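Local coordinates for endoglucanase (Clostridium thermocellum, PDB 2E4T), which hydrolyses internal beta-1,4-glucosidic bonds of cellulose and xyloglucan, here through its family 44 catalytic module, one part of a longer modular enzyme, at residues K8-R13 / Q457-N462; I429-A434 / L450-Y455; G474-F479 / T490-I495; N462-S467 / D497-Y502. All coordinates share one frame; numbering follows the deposited sequence.

Contact 1: residues K8-R13 / Q457-N462; sequences KVVDIR and QPTTFN
Strands 8-13 and 459-462 run parallel, their axes 4.6 Å apart, and V10 is paired with F461 and bonds the backbones of T460 and N462, the residues before and after it. V10 N gives its hydrogen to T460 O at 2.8 Å, and V10 O accepts from N462 N at 2.9 Å; T460 N to K8 O and I12 N to N462 O extend the ladder. At the N-terminal end of the pairing, a water accepts from K8 N and donates to P458 O. In the beta domain beside the TIM-like barrel, this parallel pairing sets the N-terminal strand within an otherwise antiparallel sheet. V10 and F461 point the same way, with V10 CB 3.7 Å from ring atom CD1, while I12 CG1 reaches that same CD1 obliquely. T459 CG2 lies 3.5 Å above the ring plane, toward its rim, and also meets V10 CG2. The other face of the pair is more polar. With CG1 anti to the backbone N (chi1 -180°), V9 places this methyl 3.4 Å from N462 ND2, and D11 OD1 rests against N462 CB at 3.6 Å; N462 OD1 is hydrogen-bonded to T501. K8 turns its ammonium away to a salt bridge with D428, and T460 OG1 hydrogen-bonds T503.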
# COMPACT_ATOMS: atom_id res chain seq x y z
N LYS A 8 33.21 12.45 -1.08
CA LYS A 8 32.41 11.56 -1.93
C LYS A 8 31.65 12.42 -2.90
O LYS A 8 30.93 13.32 -2.47
CB LYS A 8 31.47 10.75 -1.03
CG LYS A 8 30.53 9.81 -1.78
CD LYS A 8 31.26 8.79 -2.65
CE LYS A 8 30.28 7.85 -3.32
NZ LYS A 8 30.91 6.93 -4.28
N VAL A 9 31.80 12.10 -4.18
CA VAL A 9 31.25 12.90 -5.30
C VAL A 9 30.42 12.02 -6.22
O VAL A 9 30.87 10.96 -6.65
CB VAL A 9 32.38 13.55 -6.12
CG1 VAL A 9 31.77 14.36 -7.21
CG2 VAL A 9 33.20 14.49 -5.23
N VAL A 10 29.19 12.43 -6.48
CA VAL A 10 28.21 11.65 -7.22
C VAL A 10 27.62 12.53 -8.31
O VAL A 10 27.27 13.67 -8.03
CB VAL A 10 27.11 11.15 -6.26
CG1 VAL A 10 25.96 10.46 -7.02
CG2 VAL A 10 27.73 10.24 -5.21
N ASP A 11 27.51 11.98 -9.53
CA ASP A 11 26.90 12.70 -10.62
C ASP A 11 25.41 12.33 -10.74
O ASP A 11 25.07 11.13 -10.71
CB ASP A 11 27.57 12.34 -11.93
CG ASP A 11 29.02 12.78 -11.96
OD1 ASP A 11 29.35 13.82 -11.37
OD2 ASP A 11 29.86 12.10 -12.56
N ILE A 12 24.56 13.33 -10.89
CA ILE A 12 23.13 13.14 -11.11
C ILE A 12 22.82 13.76 -12.49
O ILE A 12 23.10 14.93 -12.73
CB ILE A 12 22.27 13.82 -10.05
CG1 ILE A 12 22.63 13.47 -8.58
CG2 ILE A 12 20.78 13.58 -10.35
CD1 ILE A 12 22.38 12.06 -8.20
N ARG A 13 22.23 12.95 -13.39
CA ARG A 13 21.94 13.41 -14.74
C ARG A 13 20.43 13.27 -14.97
O ARG A 13 19.88 12.17 -14.85
CB ARG A 13 22.68 12.56 -15.76
CG ARG A 13 24.20 12.64 -15.52
CD ARG A 13 25.02 11.93 -16.58
NE ARG A 13 24.54 12.12 -17.95
CZ ARG A 13 24.85 13.14 -18.75
NH1 ARG A 13 25.65 14.13 -18.35
NH2 ARG A 13 24.34 13.18 -19.98
N GLN A 457 29.34 10.89 6.41
CA GLN A 457 30.03 11.93 5.67
C GLN A 457 29.04 12.61 4.76
O GLN A 457 28.06 11.97 4.29
CB GLN A 457 31.16 11.31 4.80
CG GLN A 457 32.38 10.76 5.54
CD GLN A 457 33.04 11.74 6.54
OE1 GLN A 457 33.51 11.33 7.61
NE2 GLN A 457 33.07 13.01 6.21
N PRO A 458 29.27 13.89 4.43
CA PRO A 458 28.48 14.53 3.37
C PRO A 458 28.73 13.86 2.02
O PRO A 458 29.75 13.14 1.82
CB PRO A 458 29.00 15.98 3.38
CG PRO A 458 30.41 15.86 3.95
CD PRO A 458 30.43 14.69 4.87
N THR A 459 27.84 14.16 1.08
CA THR A 459 28.05 13.74 -0.30
C THR A 459 27.86 14.97 -1.20
O THR A 459 26.88 15.73 -1.04
CB THR A 459 27.06 12.63 -0.71
OG1 THR A 459 27.27 11.53 0.17
CG2 THR A 459 27.27 12.19 -2.16
N THR A 460 28.80 15.15 -2.14
CA THR A 460 28.70 16.24 -3.11
C THR A 460 28.04 15.70 -4.38
O THR A 460 28.56 14.76 -4.98
CB THR A 460 30.12 16.80 -3.40
OG1 THR A 460 30.63 17.35 -2.19
CG2 THR A 460 30.05 17.83 -4.52
N PHE A 461 26.96 16.36 -4.80
CA PHE A 461 26.27 15.95 -6.01
C PHE A 461 26.46 16.99 -7.10
O PHE A 461 26.19 18.16 -6.94
CB PHE A 461 24.75 15.82 -5.69
CG PHE A 461 24.45 14.70 -4.76
CD1 PHE A 461 24.36 13.40 -5.22
CD2 PHE A 461 24.27 14.95 -3.39
CE1 PHE A 461 24.07 12.35 -4.34
CE2 PHE A 461 23.96 13.92 -2.50
CZ PHE A 461 23.86 12.62 -2.98
N ASN A 462 26.98 16.51 -8.24
CA ASN A 462 27.09 17.36 -9.44
C ASN A 462 25.91 17.06 -10.36
O ASN A 462 25.83 15.95 -10.90
CB ASN A 462 28.40 17.04 -10.18
CG ASN A 462 29.62 17.47 -9.38
OD1 ASN A 462 29.58 18.48 -8.67
ND2 ASN A 462 30.66 16.65 -9.40
O HOH W 1 32.25 13.79 1.20

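Contact 2: residues I429-A434 / L450-Y455; sequences IEVSSA and LLNKNY
K453 NZ is gripped by two successive carbonyls, I429 O at 2.9 Å and, by a weak bond, E430 O at 3.0 Å; Q312 adds a weak third bond. The lysine chain bends at chi3 (-83°), which carries CE past S432 O and brings the ammonium to the carbonyls of the turn at 429-431, whose residues have helical backbone angles. Its own backbone N donates to V431 O at 2.8 Å, so one residue holds the turn from both ends. Beyond V431 the pairing becomes a regular antiparallel ladder: S433 N donates in plane to a lone pair of L451 O, and L451 N returns a bond to S433 O at 2.9 Å. These strands, 432-439 and 442-452, form a beta hairpin in the beta domain, and this end of it packs against helix 368-384, where D376 takes the S433 hydroxyl. N452 makes an Asx turn, OD1 accepting from N454 N at 3.2 Å with the donor well above the amide plane; the same OD1 is hydrogen-bonded to the T459 hydroxyl on strand 459-466. V431 CG2 packs alongside N454, 3.6 Å from its CB. On the face of S432 and N452, A434 CB and L450 CD1 meet loosely at 4.3 Å; on the opposite face S433 CB approaches L451 CD1.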
# COMPACT_ATOMS: atom_id res chain seq x y z
N ILE A 429 24.24 4.26 -6.78
CA ILE A 429 22.95 3.85 -6.25
C ILE A 429 23.02 3.32 -4.84
O ILE A 429 21.95 3.08 -4.24
CB ILE A 429 22.27 2.80 -7.18
CG1 ILE A 429 23.01 1.46 -7.17
CG2 ILE A 429 22.05 3.35 -8.57
CD1 ILE A 429 22.38 0.37 -8.05
N GLU A 430 24.23 3.09 -4.31
CA GLU A 430 24.40 2.65 -2.94
C GLU A 430 24.39 3.84 -1.97
O GLU A 430 23.70 3.83 -0.95
CB GLU A 430 25.69 1.87 -2.82
CG GLU A 430 25.87 1.29 -1.44
CD GLU A 430 27.21 0.63 -1.27
OE1 GLU A 430 28.23 1.14 -1.83
OE2 GLU A 430 27.26 -0.41 -0.59
N VAL A 431 25.10 4.92 -2.31
CA VAL A 431 25.18 6.05 -1.41
C VAL A 431 24.04 7.01 -1.57
O VAL A 431 23.84 7.87 -0.70
CB VAL A 431 26.55 6.80 -1.57
CG1 VAL A 431 26.52 7.72 -2.78
CG2 VAL A 431 26.89 7.57 -0.34
N SER A 432 23.28 6.92 -2.67
CA SER A 432 22.26 7.91 -2.96
C SER A 432 21.11 7.33 -3.69
O SER A 432 21.20 6.26 -4.29
CB SER A 432 22.87 9.07 -3.77
OG SER A 432 23.19 8.68 -5.11
N SER A 433 20.01 8.09 -3.66
CA SER A 433 18.90 7.90 -4.60
C SER A 433 18.46 9.29 -5.06
O SER A 433 18.57 10.27 -4.30
CB SER A 433 17.70 7.20 -3.98
OG SER A 433 18.10 5.94 -3.46
N ALA A 434 17.88 9.34 -6.27
CA ALA A 434 17.35 10.58 -6.76
C ALA A 434 16.19 10.27 -7.68
O ALA A 434 16.28 9.39 -8.54
CB ALA A 434 18.44 11.43 -7.49
N LEU A 450 16.20 14.03 -3.39
CA LEU A 450 17.61 13.68 -3.35
C LEU A 450 17.91 13.11 -1.96
O LEU A 450 17.71 13.82 -0.96
CB LEU A 450 18.46 14.94 -3.61
CG LEU A 450 19.96 14.72 -3.50
CD1 LEU A 450 20.50 13.76 -4.56
CD2 LEU A 450 20.64 16.10 -3.64
N LEU A 451 18.31 11.85 -1.92
CA LEU A 451 18.52 11.14 -0.64
C LEU A 451 20.00 10.81 -0.51
O LEU A 451 20.57 10.11 -1.36
CB LEU A 451 17.68 9.84 -0.60
CG LEU A 451 16.20 10.05 -0.91
CD1 LEU A 451 15.43 8.72 -0.85
CD2 LEU A 451 15.56 11.03 0.05
N ASN A 452 20.60 11.30 0.59
CA ASN A 452 21.98 10.95 0.90
C ASN A 452 21.99 9.86 1.96
O ASN A 452 21.65 10.14 3.13
CB ASN A 452 22.77 12.16 1.36
CG ASN A 452 24.24 11.82 1.50
OD1 ASN A 452 24.70 10.84 0.91
ND2 ASN A 452 24.99 12.66 2.23
N LYS A 453 22.33 8.64 1.53
CA LYS A 453 22.40 7.48 2.41
C LYS A 453 23.77 7.34 3.09
O LYS A 453 23.97 6.43 3.88
CB LYS A 453 22.06 6.21 1.64
CG LYS A 453 20.65 6.21 1.10
CD LYS A 453 20.33 4.90 0.35
CE LYS A 453 20.78 4.85 -1.08
NZ LYS A 453 20.77 3.44 -1.66
N ASN A 454 24.72 8.24 2.78
CA ASN A 454 26.02 8.18 3.42
C ASN A 454 25.81 8.36 4.93
O ASN A 454 25.19 9.35 5.36
CB ASN A 454 26.89 9.33 2.82
CG ASN A 454 28.33 9.13 2.98
OD1 ASN A 454 28.77 8.51 3.96
ND2 ASN A 454 29.10 9.78 2.06
N TYR A 455 26.34 7.42 5.72
CA TYR A 455 26.01 7.42 7.14
C TYR A 455 26.75 8.47 7.90
O TYR A 455 26.20 9.04 8.89
CB TYR A 455 26.24 6.02 7.76
CG TYR A 455 25.25 5.71 8.88
CD1 TYR A 455 24.05 4.99 8.59
CD2 TYR A 455 25.41 6.21 10.22
CE1 TYR A 455 23.13 4.74 9.56
CE2 TYR A 455 24.45 5.92 11.20
CZ TYR A 455 23.31 5.20 10.85
OH TYR A 455 22.32 4.99 11.79

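Contact 3: residues G474-F479 / T490-I495; sequences GNVWAF and TPIVNI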
# COMPACT_ATOMS: atom_id res chain seq x y z
N GLY A 474 16.88 26.86 -7.27
CA GLY A 474 16.34 25.62 -6.73
C GLY A 474 16.03 25.84 -5.24
O GLY A 474 16.95 25.89 -4.40
N ASN A 475 14.75 25.97 -4.91
CA ASN A 475 14.38 26.03 -3.50
C ASN A 475 14.46 24.62 -2.92
O ASN A 475 14.31 23.64 -3.65
CB ASN A 475 13.04 26.69 -3.35
CG ASN A 475 13.12 28.19 -3.54
OD1 ASN A 475 12.63 28.71 -4.57
ND2 ASN A 475 13.80 28.88 -2.66
N VAL A 476 14.75 24.53 -1.61
CA VAL A 476 15.05 23.26 -1.00
C VAL A 476 14.32 23.12 0.31
O VAL A 476 14.33 24.03 1.14
CB VAL A 476 16.58 23.12 -0.72
CG1 VAL A 476 16.87 21.74 -0.10
CG2 VAL A 476 17.40 23.30 -2.01
N TRP A 477 13.71 21.93 0.52
CA TRP A 477 13.13 21.53 1.79
C TRP A 477 13.75 20.20 2.21
O TRP A 477 14.02 19.36 1.35
CB TRP A 477 11.60 21.40 1.66
CG TRP A 477 10.91 22.71 1.49
CD1 TRP A 477 10.23 23.39 2.50
CD2 TRP A 477 10.76 23.50 0.32
NE1 TRP A 477 9.68 24.52 2.02
CE2 TRP A 477 10.00 24.64 0.70
CE3 TRP A 477 11.17 23.37 -1.00
CZ2 TRP A 477 9.65 25.65 -0.22
CZ3 TRP A 477 10.83 24.35 -1.92
CH2 TRP A 477 10.09 25.46 -1.51
N ALA A 478 14.02 20.02 3.51
CA ALA A 478 14.74 18.80 3.89
C ALA A 478 14.40 18.40 5.32
O ALA A 478 13.97 19.21 6.14
CB ALA A 478 16.25 18.98 3.76
N PHE A 479 14.64 17.10 5.59
CA PHE A 479 14.69 16.61 6.97
C PHE A 479 15.99 15.81 7.15
O PHE A 479 16.68 15.42 6.20
CB PHE A 479 13.45 15.79 7.38
CG PHE A 479 13.24 14.49 6.61
CD1 PHE A 479 13.90 13.33 6.99
CD2 PHE A 479 12.34 14.43 5.54
CE1 PHE A 479 13.66 12.14 6.34
CE2 PHE A 479 12.09 13.23 4.90
CZ PHE A 479 12.73 12.06 5.31
N THR A 490 18.56 26.97 2.49
CA THR A 490 19.02 28.04 1.60
C THR A 490 18.84 27.60 0.14
O THR A 490 19.25 26.49 -0.22
CB THR A 490 20.50 28.31 1.87
OG1 THR A 490 20.60 28.63 3.26
CG2 THR A 490 21.01 29.45 1.01
N PRO A 491 18.29 28.46 -0.73
CA PRO A 491 18.10 28.03 -2.12
C PRO A 491 19.44 27.92 -2.85
O PRO A 491 20.39 28.66 -2.59
CB PRO A 491 17.32 29.17 -2.73
CG PRO A 491 17.72 30.37 -1.92
CD PRO A 491 17.73 29.79 -0.47
N ILE A 492 19.44 27.01 -3.84
CA ILE A 492 20.54 26.83 -4.80
C ILE A 492 20.40 27.93 -5.86
O ILE A 492 19.31 28.09 -6.44
CB ILE A 492 20.39 25.45 -5.45
CG1 ILE A 492 20.61 24.34 -4.42
CG2 ILE A 492 21.28 25.29 -6.70
CD1 ILE A 492 20.01 23.00 -4.82
N VAL A 493 21.46 28.71 -6.09
CA VAL A 493 21.39 29.82 -7.00
C VAL A 493 22.44 29.85 -8.09
O VAL A 493 22.28 30.65 -9.03
CB VAL A 493 21.45 31.19 -6.26
CG1 VAL A 493 20.38 31.28 -5.17
CG2 VAL A 493 22.84 31.42 -5.70
N ASN A 494 23.50 29.06 -8.02
CA ASN A 494 24.54 29.19 -9.03
C ASN A 494 24.41 28.07 -10.03
O ASN A 494 25.11 27.05 -9.99
CB ASN A 494 25.95 29.28 -8.41
CG ASN A 494 26.84 30.00 -9.38
OD1 ASN A 494 26.80 29.67 -10.59
ND2 ASN A 494 27.57 31.02 -8.93
N ILE A 495 23.44 28.24 -10.93
CA ILE A 495 23.10 27.26 -11.94
C ILE A 495 23.64 27.79 -13.27
O ILE A 495 23.31 28.90 -13.69
CB ILE A 495 21.59 27.01 -12.00
CG1 ILE A 495 21.07 26.62 -10.57
CG2 ILE A 495 21.30 25.94 -13.04
CD1 ILE A 495 19.59 26.48 -10.50
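G474 and I492 exchange two backbone hydrogen bonds, G474 N to I492 O and I492 N to G474 O, each 2.8 Å long. The first is nearly straight (168°) and lies in the carbonyl plane; the second reaches its acceptor from a position tilted out of that plane. Together they close the small ring of an antiparallel hydrogen-bonded pair, the single bridge between segments 474-479 and 490-495. The strands belong to a beta hairpin, 474-480 with 486-492, in which 486-492 is one of the two outermost strands of the sheet. P491, which has no N-H to give, sits beside this pair, and its CA comes within 3.3 Å of G474 O. Along the more open side, N475 and P491 point the same way, and amide atom ND2 of N475 lies 3.5 Å from P491 CB, a van der Waals contact. The inward side is apolar. V476 CG2 stands beside its own backbone N, anti to the carbonyl carbon, and from there meets I492 CD1 at 3.8 Å, the two side chains crossing at a slant. I495, three residues on from I492, brings its CD1 4.2 Å from G474 N. F500 and Y502 of strand 499-504 and I512 of strand 508-514 pack on the same isoleucine, I492, and so carry this inward side into the domain interior. The chemistry implies a division of labour: within these segments the pairing rests on two short backbone bonds at G474 and I492, whereas side-chain adhesion across the pair is modest and comes largely from one valine-isoleucine contact.

Contact 4: residues N462-S467 / D497-Y502; sequences NFSIDS and DNTFTY
This is an antiparallel strand pairing at one border of the beta domain's sheet, where 499-504 is the outermost strand and 459-466 its inner neighbour. F463 and F500 form the hydrogen-bonded pair at its centre: F463 N donates to F500 O at 2.8 Å, almost in line with the carbonyl, and F500 N returns a longer bond of 3.2 Å to F463 O. Both rings leave the sheet on the same side. Their planes are inclined by only 14°, yet the rings are displaced along each other so that little ring area is shared, with centroids separated by 4.6 Å. F500 takes the rotamer in which CG sits between the backbone N and the carbonyl carbon (chi1 61°); this turns the ring so that one face meets F463, whose CB stands over the ring centre in a CH-pi contact, 3.7 Å from the F500 centroid. F500 CZ, in turn, lies above one face of F463 toward the rim. I465 CD1 approaches F500 obliquely; L450 of strand 442-452 touches F463, and L514 of strand 508-514 touches F500 and I465. The reverse side is polar, with T501 OG1 donating to N462 OD1 at 2.8 Å. Where the strands part, I465 N still bonds N498 O at 2.9 Å, and two waters take over: both donate to I465 O, one accepting also from N498 ND2 and S467 N, the other donating to D497 O. D497 and N498 both have positive phi, and the N498 amide is anchored by K469 and Y471. The result is an amphipathic antiparallel edge pairing, apolar on the F463/F500 face and polar on the N462/T501 face, in the beta domain beside the TIM-like barrel.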
# COMPACT_ATOMS: atom_id res chain seq x y z
N ASN A 462 26.98 16.51 -8.24
CA ASN A 462 27.09 17.36 -9.44
C ASN A 462 25.91 17.06 -10.36
O ASN A 462 25.83 15.95 -10.90
CB ASN A 462 28.40 17.04 -10.18
CG ASN A 462 29.62 17.47 -9.38
OD1 ASN A 462 29.58 18.48 -8.67
ND2 ASN A 462 30.66 16.65 -9.40
N PHE A 463 25.01 18.02 -10.48
CA PHE A 463 23.82 17.89 -11.31
C PHE A 463 24.05 18.41 -12.71
O PHE A 463 24.60 19.50 -12.89
CB PHE A 463 22.66 18.68 -10.71
CG PHE A 463 21.96 18.01 -9.56
CD1 PHE A 463 20.78 17.32 -9.80
CD2 PHE A 463 22.48 18.01 -8.27
CE1 PHE A 463 20.08 16.69 -8.77
CE2 PHE A 463 21.75 17.40 -7.23
CZ PHE A 463 20.55 16.75 -7.51
N SER A 464 23.55 17.66 -13.70
CA SER A 464 23.51 18.10 -15.09
C SER A 464 22.10 17.80 -15.59
O SER A 464 21.66 16.63 -15.51
CB SER A 464 24.53 17.32 -15.92
OG SER A 464 25.84 17.51 -15.47
N ILE A 465 21.40 18.81 -16.07
CA ILE A 465 19.99 18.70 -16.45
C ILE A 465 19.82 19.11 -17.90
O ILE A 465 20.30 20.19 -18.31
CB ILE A 465 19.14 19.57 -15.54
CG1 ILE A 465 19.31 19.12 -14.09
CG2 ILE A 465 17.67 19.52 -15.95
CD1 ILE A 465 18.80 20.13 -13.06
N ASP A 466 19.12 18.28 -18.68
CA ASP A 466 18.65 18.63 -20.00
C ASP A 466 17.17 18.99 -19.89
O ASP A 466 16.37 18.13 -19.52
CB ASP A 466 18.88 17.46 -20.93
CG ASP A 466 20.35 17.14 -21.17
OD1 ASP A 466 21.25 17.98 -21.00
OD2 ASP A 466 20.61 16.00 -21.59
N SER A 467 16.78 20.23 -20.21
CA SER A 467 15.41 20.68 -20.09
C SER A 467 15.07 21.69 -21.11
O SER A 467 15.99 22.31 -21.62
CB SER A 467 15.20 21.32 -18.74
OG SER A 467 13.90 21.89 -18.68
N ASP A 497 24.08 26.91 -17.16
CA ASP A 497 23.64 26.01 -18.23
C ASP A 497 23.03 24.74 -17.64
O ASP A 497 23.40 23.63 -18.06
CB ASP A 497 24.84 25.67 -19.14
CG ASP A 497 25.37 26.89 -19.91
OD1 ASP A 497 24.61 27.86 -20.17
OD2 ASP A 497 26.57 26.88 -20.27
N ASN A 498 22.16 24.91 -16.63
CA ASN A 498 21.43 23.77 -16.04
C ASN A 498 22.37 22.75 -15.39
O ASN A 498 22.03 21.57 -15.29
CB ASN A 498 20.49 23.16 -17.09
CG ASN A 498 19.19 23.90 -17.17
OD1 ASN A 498 18.84 24.71 -16.34
ND2 ASN A 498 18.41 23.59 -18.23
N THR A 499 23.50 23.23 -14.87
CA THR A 499 24.39 22.44 -14.04
C THR A 499 24.58 23.17 -12.73
O THR A 499 24.63 24.41 -12.68
CB THR A 499 25.75 22.18 -14.70
OG1 THR A 499 26.55 23.39 -14.70
CG2 THR A 499 25.60 21.60 -16.11
N PHE A 500 24.75 22.41 -11.65
CA PHE A 500 25.08 22.98 -10.35
C PHE A 500 25.68 21.87 -9.49
O PHE A 500 25.53 20.69 -9.80
CB PHE A 500 23.87 23.66 -9.67
CG PHE A 500 22.72 22.73 -9.39
CD1 PHE A 500 22.64 22.05 -8.17
CD2 PHE A 500 21.71 22.57 -10.30
CE1 PHE A 500 21.56 21.23 -7.87
CE2 PHE A 500 20.63 21.74 -10.02
CZ PHE A 500 20.57 21.07 -8.80
N THR A 501 26.33 22.28 -8.41
CA THR A 501 26.86 21.35 -7.43
C THR A 501 26.22 21.64 -6.08
O THR A 501 26.16 22.79 -5.65
CB THR A 501 28.38 21.51 -7.32
OG1 THR A 501 28.95 21.18 -8.60
CG2 THR A 501 28.99 20.67 -6.21
N TYR A 502 25.81 20.55 -5.38
CA TYR A 502 25.12 20.71 -4.14
C TYR A 502 25.60 19.61 -3.20
O TYR A 502 25.46 18.42 -3.49
CB TYR A 502 23.61 20.58 -4.37
CG TYR A 502 22.76 20.92 -3.15
CD1 TYR A 502 22.86 22.17 -2.53
CD2 TYR A 502 21.81 20.02 -2.65
CE1 TYR A 502 22.06 22.52 -1.46
CE2 TYR A 502 21.00 20.38 -1.59
CZ TYR A 502 21.13 21.60 -0.97
OH TYR A 502 20.31 21.92 0.09
O HOH W 2 19.44 21.92 -20.37
O HOH W 3 23.07 20.89 -18.65

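How the contacts relate
From the N terminus, contact 1 joins the first strand to 457-462 after 443 intervening residues, the barrel among them, and so closes a very long loop. Contact 2, the hairpin near the barrel's flank, is nested inside that loop and touches contact 1 through T459, whose hydroxyl meets N452 and N454. Strand 459-466 then continues directly into contact 4, the two contacts sharing N462. Contact 4 closes a second, shorter loop, and the hairpin of contact 3 is nested within it, V476 packing on Y502. All four reach one mixed sheet, whose outermost strands, 486-492 and 499-504, touch through side chains of contacts 3 and 4.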